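Local coordinates for PUA domain-containing protein (Pyrococcus horikoshii, PDB 3D79) that is of unknown function but probably binds RNA through its PUA domain, at residues 33-36 with 37-40. Sequence-based numbering, arbitrary orientation.
Sequences GEEI and ARKM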
loop_
_atom_site.group_PDB
_atom_site.type_symbol
_atom_site.label_atom_id
_atom_site.label_comp_id
_atom_site.label_asym_id
_atom_site.label_seq_id
_atom_site.Cartn_x
_atom_site.Cartn_y
_atom_site.Cartn_z
ATOM N N GLY A 33 -11.854 -0.913 5.224
ATOM C CA GLY A 33 -13.302 -1.004 5.304
ATOM C C GLY A 33 -13.802 -1.956 4.241
ATOM O O GLY A 33 -13.167 -2.134 3.196
ATOM N N GLU A 34 -14.956 -2.558 4.506
ATOM C CA GLU A 34 -15.507 -3.594 3.638
ATOM C C GLU A 34 -15.781 -3.097 2.212
ATOM O O GLU A 34 -15.610 -3.851 1.256
ATOM C CB GLU A 34 -16.760 -4.212 4.287
ATOM C CG GLU A 34 -17.256 -5.510 3.646
ATOM C CD GLU A 34 -18.131 -5.264 2.430
ATOM O OE1 GLU A 34 -18.794 -4.203 2.378
ATOM O OE2 GLU A 34 -18.157 -6.125 1.524
ATOM N N GLU A 35 -16.174 -1.833 2.068
ATOM C CA GLU A 35 -16.499 -1.272 0.752
ATOM C C GLU A 35 -15.299 -1.232 -0.201
ATOM O O GLU A 35 -15.372 -1.755 -1.319
ATOM C CB GLU A 35 -17.150 0.110 0.882
ATOM C CG GLU A 35 -17.531 0.742 -0.458
ATOM C CD GLU A 35 -18.627 1.782 -0.337
ATOM O OE1 GLU A 35 -19.731 1.437 0.142
ATOM O OE2 GLU A 35 -18.393 2.942 -0.740
ATOM N N ILE A 36 -14.204 -0.616 0.241
ATOM C CA ILE A 36 -12.983 -0.542 -0.564
ATOM C C ILE A 36 -12.409 -1.938 -0.810
ATOM O O ILE A 36 -12.048 -2.279 -1.942
ATOM C CB ILE A 36 -11.929 0.393 0.082
ATOM C CG1 ILE A 36 -12.365 1.855 -0.065
ATOM C CG2 ILE A 36 -10.557 0.178 -0.548
ATOM C CD1 ILE A 36 -11.579 2.850 0.791
ATOM N N ALA A 37 -12.352 -2.741 0.251
ATOM C CA ALA A 37 -11.860 -4.115 0.183
ATOM C C ALA A 37 -12.598 -4.958 -0.856
ATOM O O ALA A 37 -11.974 -5.709 -1.606
ATOM C CB ALA A 37 -11.955 -4.770 1.549
ATOM N N ARG A 38 -13.924 -4.815 -0.896
ATOM C CA ARG A 38 -14.776 -5.611 -1.784
ATOM C C ARG A 38 -14.417 -5.430 -3.254
ATOM O O ARG A 38 -14.451 -6.389 -4.025
ATOM C CB ARG A 38 -16.259 -5.303 -1.545
ATOM C CG ARG A 38 -17.212 -6.267 -2.252
ATOM C CD ARG A 38 -18.687 -5.953 -1.988
ATOM N NE ARG A 38 -19.034 -4.565 -2.307
ATOM C CZ ARG A 38 -19.463 -3.669 -1.419
ATOM N NH1 ARG A 38 -19.621 -4.003 -0.147
ATOM N NH2 ARG A 38 -19.747 -2.431 -1.807
ATOM N N LYS A 39 -14.062 -4.209 -3.644
ATOM C CA LYS A 39 -13.673 -3.964 -5.029
ATOM C C LYS A 39 -12.291 -4.537 -5.351
ATOM O O LYS A 39 -12.008 -4.851 -6.505
ATOM C CB LYS A 39 -13.759 -2.479 -5.384
ATOM C CG LYS A 39 -15.192 -2.015 -5.664
ATOM C CD LYS A 39 -15.259 -0.713 -6.479
ATOM C CE LYS A 39 -14.547 -0.815 -7.835
ATOM N NZ LYS A 39 -14.887 -2.039 -8.627
ATOM N N MET A 40 -11.448 -4.696 -4.332
ATOM C CA MET A 40 -10.110 -5.256 -4.536
ATOM C C MET A 40 -10.116 -6.773 -4.670
ATOM O O MET A 40 -9.308 -7.332 -5.405
ATOM C CB MET A 40 -9.181 -4.881 -3.388
ATOM C CG MET A 40 -8.818 -3.415 -3.316
ATOM S SD MET A 40 -7.925 -3.141 -1.782
ATOM C CE MET A 40 -7.472 -1.414 -1.952
#
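From G33, the N-cap residue, to M40 the backbone winds through the short helix 34-40, opening with two i to i+4 bonds: A37 N to G33 O at 3.1 Å and nearly straight (165°), and R38 N to E34 O at 2.9 Å. Further on, I36 O receives only weak bonds, from K39 N and M40 N. G33 is also the first residue beyond helix 18-32 to leave helical backbone angles; its positive phi would jam a side chain against the preceding carbonyl, so glycine fits this corner between two helices. On the exposed face E34 and R38, one turn apart, form a salt bridge, OE1 to NH1 at 2.7 Å. The glutamate chain leaves anti to its backbone N (chi1 -167°) and bends at chi2, bringing OE1 to the edge of the guanidinium, near its plane, with the carboxylate turned 40° from it; OE2 adds a weak bond to the same NH1. A bend at chi3 of R38 folds the guanidinium back so that the CA of E35 lies over one face, while the E35 carboxylate stays beyond salt-bridge distance. I36 and M40 run side by side on another face, with I36 CG2 3.7 Å from M40 CE. Both also touch W93, and the buried M40 reaches L28 of helix 18-32. A37, also buried, packs on L28 and S29; its small methyl suits a buried site against helix 18-32. Thus the helix is amphipathic: apolar side chains join it to its predecessor and to the segment around W93, whereas on the exposed side the positive guanidinium, gripped through one nitrogen, probably stabilises ionised E34.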